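Local structure of fumarase E (3C8G) at residues D20-F25 against P108-D113; Q35-F40 against V72-I77; S120-I125 against T160-T165. The protein probably hydrates fumarate to malate, working as a homodimer of the MtlR/FumE family. All coordinates share one frame; numbering follows the deposited sequence.

Contact 1 of 3, residues D20-F25 against P108-D113; sequences DNLFSF and PGFADD
The Phe110 ring lies against the start of helix 22-25. Leu22 N sits over one face of this ring, 3.4 Å above its plane and offset toward the rim. Asp20 O is at the edge, near the ring plane, 4.1 Å from Phe110 CE1. A second ring, Phe25, is met by the edge of Phe110, which points toward its face. This is an offset edge-to-face pair with planes at 77°. Phe110 CZ also reaches the stem of that ring, 3.9 Å from Phe25 CB.

Leu22 also packs with its side chain, on Pro108 and Gly109. Its CG is anti to the backbone N (chi1 -161°), which carries the branch along the 108-113 backbone. Leu22 CD1 lies 3.0 Å from Pro108 O, a tight approach, and Leu22 CB meets Gly109 CA at 3.7 Å. No hydrogen bond joins the two segments. Each is held in shape by its own: Asn21 is the N-cap of helix 22-25, its OD1 accepting from Ser24 N at 2.9 Å. Gly109 to Asp112 form a type I turn, in which Asp112 OD2 accepts from Gly109 N.

Leu22 and Pro108 both rest on Tyr97 and Leu101 of helix 85-103. Phe110 reaches Ser152 of helix 148-154, and Leu159 of helix 158-166 touches both Phe110 and Phe25. The contact thus joins the loop before helix 113-120 to the short helix 22-25 in an all-helical fold.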
loop_
_atom_site.group_PDB
_atom_site.type_symbol
_atom_site.label_atom_id
_atom_site.label_comp_id
_atom_site.label_asym_id
_atom_site.label_seq_id
_atom_site.Cartn_x
_atom_site.Cartn_y
_atom_site.Cartn_z
ATOM N N ASP B 20 9.880 25.181 -20.700
ATOM C CA ASP B 20 11.085 26.001 -20.931
ATOM C C ASP B 20 12.044 26.121 -19.725
ATOM O O ASP B 20 13.093 26.791 -19.806
ATOM C CB ASP B 20 10.726 27.388 -21.496
ATOM C CG ASP B 20 10.121 28.343 -20.425
ATOM O OD1 ASP B 20 10.681 28.480 -19.301
ATOM O OD2 ASP B 20 9.083 28.988 -20.720
ATOM N N ASN B 21 11.693 25.483 -18.611
ATOM C CA ASN B 21 12.575 25.519 -17.433
ATOM C C ASN B 21 12.570 24.213 -16.622
ATOM O O ASN B 21 11.571 23.495 -16.608
ATOM C CB ASN B 21 12.325 26.779 -16.574
ATOM C CG ASN B 21 11.038 26.713 -15.816
ATOM O OD1 ASN B 21 10.866 25.900 -14.938
ATOM N ND2 ASN B 21 10.132 27.580 -16.137
ATOM N N LEU B 22 13.701 23.912 -15.978
ATOM C CA LEU B 22 13.868 22.701 -15.139
ATOM C C LEU B 22 12.667 22.435 -14.185
ATOM O O LEU B 22 12.117 21.311 -14.124
ATOM C CB LEU B 22 15.190 22.783 -14.362
ATOM C CG LEU B 22 15.912 21.581 -13.729
ATOM C CD1 LEU B 22 15.881 21.633 -12.216
ATOM C CD2 LEU B 22 15.466 20.188 -14.245
ATOM N N PHE B 23 12.222 23.476 -13.492
ATOM C CA PHE B 23 11.179 23.310 -12.504
ATOM C C PHE B 23 9.864 22.832 -13.120
ATOM O O PHE B 23 9.234 21.924 -12.577
ATOM C CB PHE B 23 10.966 24.598 -11.705
ATOM C CG PHE B 23 9.794 24.532 -10.803
ATOM C CD1 PHE B 23 8.539 24.945 -11.248
ATOM C CD2 PHE B 23 9.928 24.006 -9.527
ATOM C CE1 PHE B 23 7.437 24.878 -10.424
ATOM C CE2 PHE B 23 8.823 23.904 -8.676
ATOM C CZ PHE B 23 7.568 24.342 -9.123
ATOM N N SER B 24 9.433 23.469 -14.217
ATOM C CA SER B 24 8.256 23.040 -14.995
ATOM C C SER B 24 8.500 21.654 -15.591
ATOM O O SER B 24 7.614 20.785 -15.612
ATOM C CB SER B 24 7.955 24.018 -16.140
ATOM O OG SER B 24 7.267 25.158 -15.682
ATOM N N PHE B 25 9.713 21.439 -16.074
ATOM C CA PHE B 25 10.002 20.166 -16.676
ATOM C C PHE B 25 9.697 19.020 -15.701
ATOM O O PHE B 25 8.894 18.122 -15.996
ATOM C CB PHE B 25 11.438 20.097 -17.172
ATOM C CG PHE B 25 11.701 18.890 -18.001
ATOM C CD1 PHE B 25 11.518 18.928 -19.380
ATOM C CD2 PHE B 25 12.092 17.692 -17.404
ATOM C CE1 PHE B 25 11.735 17.798 -20.169
ATOM C CE2 PHE B 25 12.319 16.550 -18.187
ATOM C CZ PHE B 25 12.139 16.617 -19.579
ATOM N N PRO B 108 17.088 25.841 -9.394
ATOM C CA PRO B 108 18.027 25.209 -10.329
ATOM C C PRO B 108 17.475 25.021 -11.749
ATOM O O PRO B 108 16.335 24.597 -11.926
ATOM C CB PRO B 108 18.320 23.855 -9.670
ATOM C CG PRO B 108 18.073 24.076 -8.222
ATOM C CD PRO B 108 16.895 25.018 -8.184
ATOM N N GLY B 109 18.287 25.386 -12.741
ATOM C CA GLY B 109 18.015 25.103 -14.139
ATOM C C GLY B 109 18.731 23.867 -14.677
ATOM O O GLY B 109 19.507 23.204 -13.958
ATOM N N PHE B 110 18.480 23.576 -15.948
ATOM C CA PHE B 110 19.083 22.470 -16.693
ATOM C C PHE B 110 20.613 22.393 -16.632
ATOM O O PHE B 110 21.191 21.301 -16.582
ATOM C CB PHE B 110 18.660 22.559 -18.166
ATOM C CG PHE B 110 17.184 22.363 -18.401
ATOM C CD1 PHE B 110 16.397 23.406 -18.852
ATOM C CD2 PHE B 110 16.589 21.118 -18.213
ATOM C CE1 PHE B 110 15.035 23.230 -19.088
ATOM C CE2 PHE B 110 15.213 20.923 -18.454
ATOM C CZ PHE B 110 14.440 21.969 -18.868
ATOM N N ALA B 111 21.265 23.546 -16.643
ATOM C CA ALA B 111 22.721 23.602 -16.710
ATOM C C ALA B 111 23.405 23.666 -15.345
ATOM O O ALA B 111 24.637 23.738 -15.292
ATOM C CB ALA B 111 23.168 24.769 -17.560
ATOM N N ASP B 112 22.667 23.650 -14.242
ATOM C CA ASP B 112 23.393 23.777 -12.966
ATOM C C ASP B 112 24.133 22.512 -12.495
ATOM O O ASP B 112 23.821 21.385 -12.899
ATOM C CB ASP B 112 22.501 24.346 -11.855
ATOM C CG ASP B 112 21.974 25.738 -12.181
ATOM O OD1 ASP B 112 22.749 26.615 -12.644
ATOM O OD2 ASP B 112 20.766 25.959 -11.978
ATOM N N ASP B 113 25.127 22.713 -11.636
ATOM C CA ASP B 113 25.872 21.596 -11.018
ATOM C C ASP B 113 24.910 20.558 -10.429
ATOM O O ASP B 113 25.069 19.327 -10.597
ATOM C CB ASP B 113 26.799 22.117 -9.903
ATOM C CG ASP B 113 28.088 22.745 -10.428
ATOM O OD1 ASP B 113 28.959 23.098 -9.592
ATOM O OD2 ASP B 113 28.265 22.897 -11.660
#

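Contact 2 of 3, residues Q35-F40 against V72-I77; sequences QGIRQF and VALRLI
Ile37 and Ile77 share a first torsion, with CG1 anti to the carbonyl carbon, but differ in the second. In Ile77 chi2 is 176°, an extended chain whose CD1 meets Ile37 and Phe40. In Ile37 chi2 is -72°, which bends CD1 to the place where it meets Leu74 and Ile77. The setting is a helix-helix packing in an all-alpha fold. The axes of 35-40 and 72-77 come within 10.4 Å, at 45° between their N-to-C directions. No hydrogen bond crosses the interface, and apolar side chains carry it.

Ile37 uses two branches. Its CG2 meets the methyl group of Ala73, with Ile37 CG2 and Ala73 CB 3.6 Å apart. The CA atoms of Ile37 and Ala73 are also the nearest pair across the segments. The other branch of Ile37 ends in CD1, and Ile37 CD1 touches Leu74 CD2 at 3.8 Å. Here the two side chains run at about a right angle to each other. Ile37 CD1 also meets Ile77 CD1 at 3.9 Å.

Phe40 lies one turn further along, so it and Ile37 point from the same side of helix 29-40.

Leu74 goes on to touch Tyr88, Ile91 and Thr92 of helix 85-103, which extends the buried layer to a third helix. Nearby, the salt bridge from Arg38 to Asp68 adds a polar tie. Val72, Arg75 and Leu76 pack on a neighbouring subunit, so helix 70-79 also takes part in the dimer.

The Phe40 ring meets Ile77 with two of its carbons: Phe40 CD1 is 3.7 Å from Ile77 CD1, and Phe40 CE1 is 3.7 Å from Ile77 CG2.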
loop_
_atom_site.group_PDB
_atom_site.type_symbol
_atom_site.label_atom_id
_atom_site.label_comp_id
_atom_site.label_asym_id
_atom_site.label_seq_id
_atom_site.Cartn_x
_atom_site.Cartn_y
_atom_site.Cartn_z
ATOM N N GLN B 35 1.347 8.952 -13.376
ATOM C CA GLN B 35 0.316 8.314 -14.188
ATOM C C GLN B 35 0.799 7.070 -14.930
ATOM O O GLN B 35 0.060 6.086 -15.009
ATOM C CB GLN B 35 -0.449 9.305 -15.089
ATOM C CG GLN B 35 -1.973 9.550 -14.620
ATOM C CD GLN B 35 -2.133 9.926 -13.111
ATOM O OE1 GLN B 35 -2.638 9.129 -12.309
ATOM N NE2 GLN B 35 -1.675 11.133 -12.737
ATOM N N GLY B 36 2.041 7.101 -15.427
ATOM C CA GLY B 36 2.674 5.903 -15.962
ATOM C C GLY B 36 2.668 4.755 -14.961
ATOM O O GLY B 36 2.307 3.625 -15.296
ATOM N N ILE B 37 3.065 5.057 -13.728
ATOM C CA ILE B 37 3.108 4.086 -12.643
ATOM C C ILE B 37 1.682 3.593 -12.333
ATOM O O ILE B 37 1.449 2.388 -12.158
ATOM C CB ILE B 37 3.781 4.714 -11.381
ATOM C CG1 ILE B 37 5.302 4.843 -11.573
ATOM C CG2 ILE B 37 3.466 3.927 -10.127
ATOM C CD1 ILE B 37 6.082 3.494 -11.525
ATOM N N ARG B 38 0.733 4.530 -12.302
ATOM C CA ARG B 38 -0.643 4.235 -11.915
ATOM C C ARG B 38 -1.395 3.372 -12.927
ATOM O O ARG B 38 -2.276 2.634 -12.536
ATOM C CB ARG B 38 -1.426 5.524 -11.617
ATOM C CG ARG B 38 -1.311 6.032 -10.163
ATOM C CD ARG B 38 -2.051 7.385 -9.970
ATOM N NE ARG B 38 -3.342 7.321 -9.269
ATOM C CZ ARG B 38 -3.677 6.437 -8.319
ATOM N NH1 ARG B 38 -4.873 6.503 -7.742
ATOM N NH2 ARG B 38 -2.827 5.498 -7.924
ATOM N N GLN B 39 -1.061 3.475 -14.217
ATOM C CA GLN B 39 -1.656 2.600 -15.238
ATOM C C GLN B 39 -1.117 1.176 -15.060
ATOM O O GLN B 39 -1.830 0.213 -15.323
ATOM C CB GLN B 39 -1.428 3.104 -16.688
ATOM C CG GLN B 39 -1.038 4.589 -16.810
ATOM C CD GLN B 39 -1.767 5.386 -17.919
ATOM O OE1 GLN B 39 -1.456 5.263 -19.112
ATOM N NE2 GLN B 39 -2.707 6.243 -17.508
ATOM N N PHE B 40 0.120 1.055 -14.587
ATOM C CA PHE B 40 0.768 -0.232 -14.360
ATOM C C PHE B 40 0.179 -0.991 -13.182
ATOM O O PHE B 40 0.021 -2.191 -13.248
ATOM C CB PHE B 40 2.268 -0.027 -14.136
ATOM C CG PHE B 40 3.046 -1.307 -13.920
ATOM C CD1 PHE B 40 3.274 -1.790 -12.635
ATOM C CD2 PHE B 40 3.576 -2.008 -15.004
ATOM C CE1 PHE B 40 3.998 -2.968 -12.439
ATOM C CE2 PHE B 40 4.298 -3.191 -14.826
ATOM C CZ PHE B 40 4.515 -3.669 -13.553
ATOM N N VAL B 72 5.042 5.452 -2.535
ATOM C CA VAL B 72 4.456 4.208 -2.014
ATOM C C VAL B 72 4.106 3.270 -3.164
ATOM O O VAL B 72 4.362 2.056 -3.087
ATOM C CB VAL B 72 3.268 4.396 -0.997
ATOM C CG1 VAL B 72 3.325 5.753 -0.296
ATOM C CG2 VAL B 72 1.929 4.187 -1.652
ATOM N N ALA B 73 3.575 3.829 -4.247
ATOM C CA ALA B 73 3.401 3.061 -5.491
ATOM C C ALA B 73 4.689 2.365 -6.004
ATOM O O ALA B 73 4.650 1.198 -6.412
ATOM C CB ALA B 73 2.827 3.935 -6.557
ATOM N N LEU B 74 5.814 3.086 -6.006
ATOM C CA LEU B 74 7.082 2.530 -6.485
ATOM C C LEU B 74 7.517 1.429 -5.550
ATOM O O LEU B 74 7.774 0.297 -5.966
ATOM C CB LEU B 74 8.183 3.583 -6.528
ATOM C CG LEU B 74 8.378 4.379 -7.796
ATOM C CD1 LEU B 74 9.378 5.498 -7.498
ATOM C CD2 LEU B 74 8.849 3.471 -8.930
ATOM N N ARG B 75 7.583 1.772 -4.277
ATOM C CA ARG B 75 7.920 0.794 -3.274
ATOM C C ARG B 75 7.055 -0.469 -3.393
ATOM O O ARG B 75 7.590 -1.576 -3.299
ATOM C CB ARG B 75 7.873 1.423 -1.894
ATOM C CG ARG B 75 9.069 2.322 -1.701
ATOM C CD ARG B 75 9.106 2.932 -0.345
ATOM N NE ARG B 75 8.654 4.317 -0.370
ATOM C CZ ARG B 75 9.159 5.273 0.404
ATOM N NH1 ARG B 75 10.154 4.997 1.239
ATOM N NH2 ARG B 75 8.682 6.499 0.341
ATOM N N LEU B 76 5.754 -0.316 -3.672
ATOM C CA LEU B 76 4.875 -1.491 -3.816
ATOM C C LEU B 76 5.354 -2.386 -4.963
ATOM O O LEU B 76 5.543 -3.584 -4.781
ATOM C CB LEU B 76 3.400 -1.094 -4.008
ATOM C CG LEU B 76 2.285 -1.871 -3.295
ATOM C CD1 LEU B 76 1.098 -2.076 -4.205
ATOM C CD2 LEU B 76 2.714 -3.195 -2.769
ATOM N N ILE B 77 5.571 -1.794 -6.132
ATOM C CA ILE B 77 5.998 -2.538 -7.302
ATOM C C ILE B 77 7.339 -3.227 -7.052
ATOM O O ILE B 77 7.526 -4.401 -7.437
ATOM C CB ILE B 77 6.125 -1.644 -8.537
ATOM C CG1 ILE B 77 4.832 -0.831 -8.767
ATOM C CG2 ILE B 77 6.563 -2.481 -9.767
ATOM C CD1 ILE B 77 4.921 0.153 -9.922
#

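Contact 3 of 3, residues S120-I125 against T160-T165; sequences SNVNSI and TLAVTT
Leu161 is the first residue of 160-165 to meet the other segment. Leu161 CD1 packs on the backbone of Ser124, 3.7 Å from Ser124 O. Ala162 comes next and touches three residues with its methyl group. Val122 CG1 and Ile125 CG1 each lie 3.9 Å from Ala162 CB, and Ser124 OG is closer, at 3.4 Å. The CA atoms of Ser124 and Ala162 are the nearest pair across the segments. One turn on, Thr165 OG1 lies 3.3 Å from Ser124 CB. The same hydroxyl donates to Leu161 O within its own helix. It stands between the backbone N and the carbonyl carbon of Thr165 (chi1 67°), where it can reach that oxygen. Leu161 O also accepts from Thr165 N, and the two donors arrive from opposite faces of its plane.

Asp90 of helix 85-103 accepts from Asn123 N and Ser124 N, at the start of helix 123-126. Ala162 also packs on Phe94 of helix 85-103.

No hydrogen bond joins the two segments, and the contact is packing. Thr165 OG1 is bonded within its helix, and Ser124 OG has a partner outside both segments. The small side chains of Ser124 and Ala162 probably let the backbones come close.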
loop_
_atom_site.group_PDB
_atom_site.type_symbol
_atom_site.label_atom_id
_atom_site.label_comp_id
_atom_site.label_asym_id
_atom_site.label_seq_id
_atom_site.Cartn_x
_atom_site.Cartn_y
_atom_site.Cartn_z
ATOM N N SER B 120 23.808 12.372 -13.693
ATOM C CA SER B 120 24.888 11.384 -13.595
ATOM C C SER B 120 24.474 10.097 -12.876
ATOM O O SER B 120 25.093 9.062 -13.055
ATOM C CB SER B 120 26.099 11.991 -12.886
ATOM O OG SER B 120 26.230 13.345 -13.285
ATOM N N ASN B 121 23.421 10.160 -12.080
ATOM C CA ASN B 121 22.897 8.968 -11.428
ATOM C C ASN B 121 21.573 8.473 -11.997
ATOM O O ASN B 121 20.872 7.720 -11.322
ATOM C CB ASN B 121 22.707 9.251 -9.948
ATOM C CG ASN B 121 24.002 9.546 -9.264
ATOM O OD1 ASN B 121 24.999 8.844 -9.468
ATOM N ND2 ASN B 121 24.018 10.612 -8.472
ATOM N N VAL B 122 21.223 8.922 -13.213
ATOM C CA VAL B 122 20.076 8.372 -13.929
ATOM C C VAL B 122 20.642 7.366 -14.914
ATOM O O VAL B 122 21.399 7.749 -15.833
ATOM C CB VAL B 122 19.279 9.475 -14.652
ATOM C CG1 VAL B 122 18.270 8.892 -15.682
ATOM C CG2 VAL B 122 18.598 10.435 -13.654
ATOM N N ASN B 123 20.302 6.091 -14.713
ATOM C CA ASN B 123 20.908 4.972 -15.451
ATOM C C ASN B 123 20.502 4.950 -16.916
ATOM O O ASN B 123 21.270 4.530 -17.782
ATOM C CB ASN B 123 20.499 3.626 -14.861
ATOM C CG ASN B 123 21.128 3.350 -13.531
ATOM O OD1 ASN B 123 22.310 3.040 -13.442
ATOM N ND2 ASN B 123 20.332 3.419 -12.485
ATOM N N SER B 124 19.276 5.374 -17.195
ATOM C CA SER B 124 18.808 5.393 -18.576
ATOM C C SER B 124 19.520 6.475 -19.378
ATOM O O SER B 124 19.575 6.415 -20.598
ATOM C CB SER B 124 17.290 5.526 -18.655
ATOM O OG SER B 124 16.859 6.715 -18.034
ATOM N N ILE B 125 20.112 7.437 -18.686
ATOM C CA ILE B 125 20.979 8.410 -19.347
ATOM C C ILE B 125 22.415 7.877 -19.451
ATOM O O ILE B 125 23.000 7.851 -20.519
ATOM C CB ILE B 125 20.935 9.775 -18.613
ATOM C CG1 ILE B 125 19.592 10.433 -18.835
ATOM C CG2 ILE B 125 22.029 10.680 -19.081
ATOM C CD1 ILE B 125 19.407 11.618 -17.963
ATOM N N THR B 160 14.447 14.029 -21.265
ATOM C CA THR B 160 13.291 13.557 -22.007
ATOM C C THR B 160 13.473 12.099 -22.379
ATOM O O THR B 160 12.598 11.272 -22.106
ATOM C CB THR B 160 13.003 14.410 -23.207
ATOM O OG1 THR B 160 12.710 15.722 -22.734
ATOM C CG2 THR B 160 11.816 13.882 -23.950
ATOM N N LEU B 161 14.619 11.765 -22.955
ATOM C CA LEU B 161 14.950 10.349 -23.200
ATOM C C LEU B 161 14.693 9.498 -21.951
ATOM O O LEU B 161 14.113 8.405 -22.047
ATOM C CB LEU B 161 16.394 10.209 -23.701
ATOM C CG LEU B 161 17.001 8.934 -24.331
ATOM C CD1 LEU B 161 17.652 8.008 -23.261
ATOM C CD2 LEU B 161 16.015 8.178 -25.247
ATOM N N ALA B 162 15.083 10.012 -20.783
ATOM C CA ALA B 162 14.964 9.235 -19.530
ATOM C C ALA B 162 13.516 8.941 -19.112
ATOM O O ALA B 162 13.225 7.838 -18.646
ATOM C CB ALA B 162 15.710 9.899 -18.389
ATOM N N VAL B 163 12.609 9.908 -19.259
ATOM C CA VAL B 163 11.251 9.601 -18.841
ATOM C C VAL B 163 10.613 8.674 -19.869
ATOM O O VAL B 163 9.945 7.691 -19.532
ATOM C CB VAL B 163 10.375 10.848 -18.440
ATOM C CG1 VAL B 163 11.231 12.063 -18.175
ATOM C CG2 VAL B 163 9.325 11.133 -19.429
ATOM N N THR B 164 10.883 8.982 -21.123
ATOM C CA THR B 164 10.366 8.264 -22.256
ATOM C C THR B 164 10.779 6.777 -22.218
ATOM O O THR B 164 9.976 5.906 -22.574
ATOM C CB THR B 164 10.820 8.999 -23.537
ATOM O OG1 THR B 164 9.738 9.096 -24.471
ATOM C CG2 THR B 164 12.047 8.382 -24.172
ATOM N N THR B 165 12.003 6.491 -21.750
ATOM C CA THR B 165 12.482 5.107 -21.669
ATOM C C THR B 165 11.981 4.402 -20.399
ATOM O O THR B 165 11.810 3.182 -20.382
ATOM C CB THR B 165 14.035 4.967 -21.858
ATOM O OG1 THR B 165 14.696 5.573 -20.765
ATOM C CG2 THR B 165 14.511 5.680 -23.111
#

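From the N terminus, segment 20-25 comes first, just before helix 29-40, which carries 35-40. Contact 2 then closes a short loop at 72-77. The chain runs on through helix 85-103 and returns at 108-113, where contact 1 closes a longer loop with contact 2 nested inside it. Contact 3 opens only afterwards, at 120-125, and closes at 160-165, in series with both. Contacts 1 and 2 lie on opposite sides of the chain's centre, their centres 25 Å apart. Contacts 1 and 3 touch, with Phe25 CZ packed 3.3 Å from Thr160 OG1. Helix 85-103 borders all three contacts and links these parts of the fold.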